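Local structure of VESB protease (Vibrio cholerae, 4LK4) at residues A[81-93]-A[104-116]. The protein probably acts as a secreted trypsin-like serine endopeptidase, cutting peptide bonds in proteins outside the bacterial cell. The protein carries 1 engineered substitution. Residues are numbered along the deposited sequence; the frame is centred on the assembly and turned at random.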
ATOM      1  N   GLY A  81     -16.582  14.249   0.601  1.00 57.79           N
ATOM      2  CA  GLY A  81     -15.805  13.114   1.119  1.00 57.83           C
ATOM      3  C   GLY A  81     -15.585  13.066   2.634  1.00 57.99           C
ATOM      4  O   GLY A  81     -15.790  14.064   3.322  1.00 60.78           O
ATOM      5  N   GLU A  82     -15.144  11.909   3.135  1.00 55.70           N
ATOM      6  CA  GLU A  82     -14.884  11.714   4.558  1.00 56.74           C
ATOM      7  C   GLU A  82     -13.400  11.783   4.817  1.00 51.74           C
ATOM      8  O   GLU A  82     -12.631  11.005   4.262  1.00 48.86           O
ATOM      9  CB  GLU A  82     -15.418  10.363   5.054  1.00 61.24           C
ATOM     10  CG  GLU A  82     -16.918  10.207   4.873  1.00 69.30           C
ATOM     11  CD  GLU A  82     -17.497   8.888   5.412  1.00 78.43           C
ATOM     12  OE1 GLU A  82     -16.791   8.117   6.115  1.00 76.52           O
ATOM     13  OE2 GLU A  82     -18.699   8.639   5.126  1.00 86.34           O
ATOM     14  N   ARG A  83     -13.002  12.707   5.674  1.00 49.78           N
ATOM     15  CA  ARG A  83     -11.614  12.803   6.092  1.00 49.36           C
ATOM     16  C   ARG A  83     -11.421  11.927   7.309  1.00 49.14           C
ATOM     17  O   ARG A  83     -12.124  12.098   8.294  1.00 49.95           O
ATOM     18  CB  ARG A  83     -11.249  14.248   6.437  1.00 49.40           C
ATOM     19  CG  ARG A  83      -9.783  14.412   6.761  1.00 48.22           C
ATOM     20  CD  ARG A  83      -9.317  15.831   6.533  1.00 47.26           C
ATOM     21  NE  ARG A  83      -7.927  15.987   6.915  1.00 46.08           N
ATOM     22  CZ  ARG A  83      -7.188  17.062   6.670  1.00 46.68           C
ATOM     23  NH1 ARG A  83      -7.698  18.104   5.986  1.00 47.14           N
ATOM     24  NH2 ARG A  83      -5.921  17.092   7.090  1.00 45.53           N
ATOM     25  N   ILE A  84     -10.489  10.980   7.223  1.00 47.76           N
ATOM     26  CA  ILE A  84     -10.271  10.005   8.290  1.00 48.30           C
ATOM     27  C   ILE A  84      -8.766   9.824   8.573  1.00 47.00           C
ATOM     28  O   ILE A  84      -7.948   9.762   7.661  1.00 45.27           O
ATOM     29  CB  ILE A  84     -10.844   8.643   7.877  1.00 49.63           C
ATOM     30  CG1 ILE A  84     -12.299   8.793   7.461  1.00 51.56           C
ATOM     31  CG2 ILE A  84     -10.752   7.632   9.014  1.00 50.86           C
ATOM     32  CD1 ILE A  84     -12.945   7.461   7.148  1.00 53.03           C
ATOM     33  N   ALA A  85      -8.402   9.672   9.832  1.00 47.48           N
ATOM     34  CA  ALA A  85      -6.988   9.460  10.167  1.00 47.92           C
ATOM     35  C   ALA A  85      -6.482   8.068   9.798  1.00 47.19           C
ATOM     36  O   ALA A  85      -7.206   7.075   9.890  1.00 47.36           O
ATOM     37  CB  ALA A  85      -6.742   9.705  11.652  1.00 49.33           C
ATOM     38  N   ALA A  86      -5.224   8.014   9.390  1.00 46.14           N
ATOM     39  CA  ALA A  86      -4.552   6.756   9.209  1.00 46.99           C
ATOM     40  C   ALA A  86      -4.150   6.250  10.594  1.00 50.19           C
ATOM     41  O   ALA A  86      -3.813   7.053  11.481  1.00 51.10           O
ATOM     42  CB  ALA A  86      -3.340   6.950   8.335  1.00 45.75           C
ATOM     43  N   GLN A  87      -4.224   4.945  10.816  1.00 50.83           N
ATOM     44  CA  GLN A  87      -3.665   4.417  12.047  1.00 54.16           C
ATOM     45  C   GLN A  87      -2.547   3.416  11.804  1.00 53.67           C
ATOM     46  O   GLN A  87      -1.618   3.364  12.608  1.00 58.17           O
ATOM     47  CB  GLN A  87      -4.738   3.867  12.995  1.00 57.95           C
ATOM     48  CG  GLN A  87      -5.162   2.433  12.766  1.00 59.69           C
ATOM     49  CD  GLN A  87      -6.180   1.959  13.801  1.00 62.80           C
ATOM     50  OE1 GLN A  87      -6.526   2.695  14.736  1.00 62.95           O
ATOM     51  NE2 GLN A  87      -6.668   0.722  13.629  1.00 62.17           N
ATOM     52  N   LYS A  88      -2.599   2.644  10.719  1.00 50.56           N
ATOM     53  CA  LYS A  88      -1.454   1.811  10.339  1.00 49.52           C
ATOM     54  C   LYS A  88      -1.164   1.840   8.844  1.00 46.62           C
ATOM     55  O   LYS A  88      -2.051   2.015   8.014  1.00 46.57           O
ATOM     56  CB  LYS A  88      -1.676   0.358  10.805  1.00 51.77           C
ATOM     57  CG  LYS A  88      -1.684   0.153  12.320  1.00 53.72           C
ATOM     58  CD  LYS A  88      -0.275  -0.039  12.866  1.00 56.26           C
ATOM     59  CE  LYS A  88      -0.117   0.251  14.375  1.00 58.78           C
ATOM     60  NZ  LYS A  88      -1.283  -0.097  15.228  1.00 59.34           N
ATOM     61  N   ILE A  89       0.093   1.637   8.511  1.00 45.33           N
ATOM     62  CA  ILE A  89       0.542   1.494   7.157  1.00 44.72           C
ATOM     63  C   ILE A  89       1.241   0.128   6.987  1.00 44.45           C
ATOM     64  O   ILE A  89       2.066  -0.257   7.805  1.00 44.74           O
ATOM     65  CB  ILE A  89       1.441   2.677   6.769  1.00 45.68           C
ATOM     66  CG1 ILE A  89       0.559   3.935   6.637  1.00 48.31           C
ATOM     67  CG2 ILE A  89       2.104   2.438   5.410  1.00 45.01           C
ATOM     68  CD1 ILE A  89       1.299   5.234   6.365  1.00 48.28           C
ATOM     69  N   TYR A  90       0.855  -0.613   5.949  1.00 43.25           N
ATOM     70  CA  TYR A  90       1.551  -1.833   5.568  1.00 44.99           C
ATOM     71  C   TYR A  90       2.163  -1.607   4.200  1.00 44.81           C
ATOM     72  O   TYR A  90       1.451  -1.306   3.255  1.00 45.86           O
ATOM     73  CB  TYR A  90       0.598  -3.044   5.553  1.00 44.88           C
ATOM     74  CG  TYR A  90      -0.157  -3.142   6.841  1.00 46.16           C
ATOM     75  CD1 TYR A  90      -1.355  -2.486   7.022  1.00 46.47           C
ATOM     76  CD2 TYR A  90       0.358  -3.832   7.897  1.00 47.31           C
ATOM     77  CE1 TYR A  90      -2.024  -2.534   8.233  1.00 47.47           C
ATOM     78  CE2 TYR A  90      -0.316  -3.919   9.091  1.00 48.92           C
ATOM     79  CZ  TYR A  90      -1.502  -3.254   9.267  1.00 48.93           C
ATOM     80  OH  TYR A  90      -2.142  -3.335  10.503  1.00 50.55           O
ATOM     81  N   ARG A  91       3.479  -1.706   4.095  1.00 45.20           N
ATOM     82  CA  ARG A  91       4.127  -1.632   2.795  1.00 45.33           C
ATOM     83  C   ARG A  91       4.624  -2.991   2.393  1.00 45.22           C
ATOM     84  O   ARG A  91       4.899  -3.823   3.241  1.00 46.68           O
ATOM     85  CB  ARG A  91       5.314  -0.694   2.870  1.00 47.51           C
ATOM     86  CG  ARG A  91       4.961   0.720   3.294  1.00 48.03           C
ATOM     87  CD  ARG A  91       6.225   1.412   3.771  1.00 51.80           C
ATOM     88  NE  ARG A  91       6.709   2.342   2.777  1.00 54.93           N
ATOM     89  CZ  ARG A  91       7.977   2.696   2.586  1.00 56.77           C
ATOM     90  NH1 ARG A  91       8.973   2.170   3.296  1.00 56.80           N
ATOM     91  NH2 ARG A  91       8.240   3.593   1.635  1.00 57.27           N
ATOM     92  N   HIS A  92       4.789  -3.232   1.103  1.00 44.37           N
ATOM     93  CA  HIS A  92       5.320  -4.512   0.691  1.00 44.37           C
ATOM     94  C   HIS A  92       6.710  -4.671   1.267  1.00 45.31           C
ATOM     95  O   HIS A  92       7.517  -3.769   1.187  1.00 45.35           O
ATOM     96  CB  HIS A  92       5.368  -4.641  -0.811  1.00 43.65           C
ATOM     97  CG  HIS A  92       5.320  -6.059  -1.271  1.00 44.55           C
ATOM     98  ND1 HIS A  92       6.425  -6.876  -1.252  1.00 46.28           N
ATOM     99  CD2 HIS A  92       4.295  -6.825  -1.712  1.00 45.06           C
ATOM    100  CE1 HIS A  92       6.095  -8.078  -1.683  1.00 46.83           C
ATOM    101  NE2 HIS A  92       4.807  -8.076  -1.968  1.00 46.50           N
ATOM    102  N   LEU A  93       6.996  -5.814   1.867  1.00 47.43           N
ATOM    103  CA  LEU A  93       8.277  -6.010   2.529  1.00 48.68           C
ATOM    104  C   LEU A  93       9.430  -6.222   1.533  1.00 50.14           C
ATOM    105  O   LEU A  93      10.603  -6.125   1.918  1.00 51.01           O
ATOM    106  CB  LEU A  93       8.180  -7.148   3.539  1.00 50.07           C
ATOM    107  CG  LEU A  93       7.320  -6.804   4.767  1.00 49.98           C
ATOM    108  CD1 LEU A  93       7.310  -7.991   5.713  1.00 51.19           C
ATOM    109  CD2 LEU A  93       7.842  -5.578   5.505  1.00 50.18           C
ATOM    110  N   ILE A 104       3.729  -0.894  -3.427  1.00 39.79           N
ATOM    111  CA  ILE A 104       2.364  -0.987  -3.015  1.00 38.09           C
ATOM    112  C   ILE A 104       2.265  -0.934  -1.505  1.00 38.25           C
ATOM    113  O   ILE A 104       3.153  -1.404  -0.804  1.00 36.53           O
ATOM    114  CB  ILE A 104       1.746  -2.271  -3.562  1.00 38.26           C
ATOM    115  CG1 ILE A 104       0.240  -2.306  -3.294  1.00 37.80           C
ATOM    116  CG2 ILE A 104       2.449  -3.499  -2.994  1.00 39.22           C
ATOM    117  CD1 ILE A 104      -0.475  -3.426  -4.012  1.00 38.84           C
ATOM    118  N   ALA A 105       1.157  -0.357  -1.035  1.00 38.21           N
ATOM    119  CA  ALA A 105       0.913  -0.177   0.386  1.00 38.76           C
ATOM    120  C   ALA A 105      -0.562  -0.147   0.717  1.00 37.92           C
ATOM    121  O   ALA A 105      -1.362   0.223  -0.100  1.00 36.74           O
ATOM    122  CB  ALA A 105       1.567   1.121   0.867  1.00 38.38           C
ATOM    123  N   ILE A 106      -0.887  -0.495   1.954  1.00 39.07           N
ATOM    124  CA  ILE A 106      -2.247  -0.397   2.478  1.00 39.83           C
ATOM    125  C   ILE A 106      -2.243   0.618   3.615  1.00 40.06           C
ATOM    126  O   ILE A 106      -1.370   0.582   4.471  1.00 39.59           O
ATOM    127  CB  ILE A 106      -2.738  -1.745   3.066  1.00 40.88           C
ATOM    128  CG1 ILE A 106      -2.897  -2.786   1.960  1.00 41.46           C
ATOM    129  CG2 ILE A 106      -4.040  -1.583   3.842  1.00 40.68           C
ATOM    130  CD1 ILE A 106      -3.860  -2.373   0.870  1.00 41.65           C
ATOM    131  N   VAL A 107      -3.222   1.515   3.608  1.00 40.13           N
ATOM    132  CA  VAL A 107      -3.437   2.383   4.743  1.00 41.26           C
ATOM    133  C   VAL A 107      -4.648   1.846   5.485  1.00 42.91           C
ATOM    134  O   VAL A 107      -5.725   1.745   4.917  1.00 42.87           O
ATOM    135  CB  VAL A 107      -3.658   3.841   4.316  1.00 41.26           C
ATOM    136  CG1 VAL A 107      -3.763   4.744   5.538  1.00 42.04           C
ATOM    137  CG2 VAL A 107      -2.518   4.297   3.411  1.00 40.64           C
ATOM    138  N   GLU A 108      -4.438   1.449   6.743  1.00 44.61           N
ATOM    139  CA  GLU A 108      -5.492   1.047   7.632  1.00 45.59           C
ATOM    140  C   GLU A 108      -5.937   2.315   8.338  1.00 45.87           C
ATOM    141  O   GLU A 108      -5.106   3.049   8.851  1.00 45.64           O
ATOM    142  CB  GLU A 108      -4.914   0.061   8.616  1.00 48.40           C
ATOM    143  CG  GLU A 108      -5.905  -0.515   9.606  1.00 50.94           C
ATOM    144  CD  GLU A 108      -5.239  -1.319  10.697  1.00 52.67           C
ATOM    145  OE1 GLU A 108      -4.731  -2.422  10.378  1.00 52.93           O
ATOM    146  OE2 GLU A 108      -5.237  -0.843  11.868  1.00 54.24           O
ATOM    147  N   LEU A 109      -7.234   2.580   8.339  1.00 46.18           N
ATOM    148  CA  LEU A 109      -7.791   3.837   8.822  1.00 46.49           C
ATOM    149  C   LEU A 109      -8.270   3.715  10.248  1.00 48.78           C
ATOM    150  O   LEU A 109      -8.646   2.642  10.664  1.00 50.70           O
ATOM    151  CB  LEU A 109      -8.995   4.186   7.971  1.00 46.55           C
ATOM    152  CG  LEU A 109      -8.694   4.394   6.497  1.00 45.50           C
ATOM    153  CD1 LEU A 109      -9.908   5.006   5.813  1.00 45.72           C
ATOM    154  CD2 LEU A 109      -7.492   5.308   6.319  1.00 44.57           C
ATOM    155  N   ALA A 110      -8.306   4.814  10.985  1.00 49.96           N
ATOM    156  CA  ALA A 110      -8.771   4.786  12.391  1.00 53.34           C
ATOM    157  C   ALA A 110     -10.261   4.470  12.551  1.00 55.77           C
ATOM    158  O   ALA A 110     -10.732   4.216  13.648  1.00 58.74           O
ATOM    159  CB  ALA A 110      -8.444   6.097  13.097  1.00 53.07           C
ATOM    160  N   GLN A 111     -11.014   4.495  11.471  1.00 57.56           N
ATOM    161  CA  GLN A 111     -12.389   4.021  11.522  1.00 60.27           C
ATOM    162  C   GLN A 111     -12.812   3.607  10.128  1.00 56.32           C
ATOM    163  O   GLN A 111     -12.178   3.978   9.154  1.00 54.00           O
ATOM    164  CB  GLN A 111     -13.312   5.107  12.089  1.00 64.87           C
ATOM    165  CG  GLN A 111     -12.926   6.498  11.630  1.00 67.08           C
ATOM    166  CD  GLN A 111     -13.823   7.606  12.157  1.00 71.65           C
ATOM    167  OE1 GLN A 111     -15.019   7.413  12.402  1.00 75.19           O
ATOM    168  NE2 GLN A 111     -13.242   8.796  12.298  1.00 72.40           N
ATOM    169  N   THR A 112     -13.870   2.815  10.057  1.00 56.09           N
ATOM    170  CA  THR A 112     -14.374   2.309   8.810  1.00 55.21           C
ATOM    171  C   THR A 112     -15.134   3.412   8.097  1.00 55.77           C
ATOM    172  O   THR A 112     -15.623   4.337   8.723  1.00 57.61           O
ATOM    173  CB  THR A 112     -15.336   1.127   9.053  1.00 57.62           C
ATOM    174  OG1 THR A 112     -16.459   1.560   9.839  1.00 59.36           O
ATOM    175  CG2 THR A 112     -14.626  -0.027   9.777  1.00 57.80           C
ATOM    176  N   SER A 113     -15.205   3.339   6.779  1.00 55.24           N
ATOM    177  CA  SER A 113     -16.146   4.145   6.027  1.00 55.30           C
ATOM    178  C   SER A 113     -17.140   3.219   5.385  1.00 56.08           C
ATOM    179  O   SER A 113     -16.829   2.042   5.128  1.00 53.73           O
ATOM    180  CB  SER A 113     -15.449   4.942   4.931  1.00 54.10           C
ATOM    181  OG  SER A 113     -16.366   5.801   4.246  1.00 56.66           O
ATOM    182  N   SER A 114     -18.328   3.754   5.102  1.00 57.27           N
ATOM    183  CA  SER A 114     -19.327   2.994   4.374  1.00 59.77           C
ATOM    184  C   SER A 114     -19.513   3.543   2.955  1.00 58.62           C
ATOM    185  O   SER A 114     -20.379   3.084   2.234  1.00 59.53           O
ATOM    186  CB  SER A 114     -20.643   2.942   5.160  1.00 63.24           C
ATOM    187  OG  SER A 114     -21.266   4.215   5.212  1.00 64.90           O
ATOM    188  N   LEU A 115     -18.673   4.494   2.540  1.00 56.99           N
ATOM    189  CA  LEU A 115     -18.689   4.989   1.154  1.00 55.63           C
ATOM    190  C   LEU A 115     -18.360   3.865   0.179  1.00 55.02           C
ATOM    191  O   LEU A 115     -17.798   2.863   0.582  1.00 54.20           O
ATOM    192  CB  LEU A 115     -17.690   6.133   0.981  1.00 54.09           C
ATOM    193  CG  LEU A 115     -18.058   7.412   1.740  1.00 55.12           C
ATOM    194  CD1 LEU A 115     -16.987   8.458   1.486  1.00 54.05           C
ATOM    195  CD2 LEU A 115     -19.416   7.956   1.306  1.00 55.96           C
ATOM    196  N   PRO A 116     -18.724   4.015  -1.106  1.00 55.14           N
ATOM    197  CA  PRO A 116     -18.511   2.893  -2.007  1.00 54.60           C
ATOM    198  C   PRO A 116     -17.046   2.566  -2.191  1.00 53.87           C
ATOM    199  O   PRO A 116     -16.189   3.454  -2.157  1.00 52.31           O
ATOM    200  CB  PRO A 116     -19.110   3.363  -3.325  1.00 55.42           C
ATOM    201  CG  PRO A 116     -20.003   4.507  -2.977  1.00 56.84           C
ATOM    202  CD  PRO A 116     -19.374   5.147  -1.779  1.00 55.69           C
TER
HETATM  203  O   HOH W   1     -19.252   6.206   6.061  1.00 49.22           O
HETATM  204  O   HOH W   2     -16.666   7.061   8.603  1.00 57.20           O
HETATM  205  O   HOH W   3     -10.475   9.637  12.155  1.00 31.56           O
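A86 CB lies 3.6 Å from V107 CG1, and I89, which shares a face of the sheet with V107, packs more loosely against V107 CG2 through CG1. Further along, I84 meets the corner at A110 and Q111: its CG2, anti to the backbone N, touches Q111 CG at 3.6 Å and also L109 CB. Strands 82-91 and 105-109 run antiparallel (167°) as neighbours in the six-stranded barrel of the N-terminal half of a trypsin-like fold, flanked by strands 66-70 and 50-53. A classic beta bulge shifts their register: Q87 N and K88 N both donate to E108 O, at 2.9 Å and a longer 3.2 Å, the first within the carbonyl plane and the second tilted from it. On the face carrying K88 and Y90, the extended E108 side chain, CG anti to its N (chi1 -178°), has its carboxylate gripped at both oxygens. Y90 OH donates to E108 OE1 (2.7 Å) from above the carboxylate plane, while E108 OE1 sits at the ring's edge; Q87 NE2 donates to E108 OE2 (2.8 Å) on the anti side. S249 OG hydrogen-bonds E108 OE2 as well, and Y90 OH is also bonded to Y250 N, tying the barrel to strand 248-258. At the far end S113 OG, which closes an ST turn by accepting from L115 N, bonds E82 OE1 weakly (3.0 Å), and two waters bridge the E82 carboxylate to T112 O and S114 N.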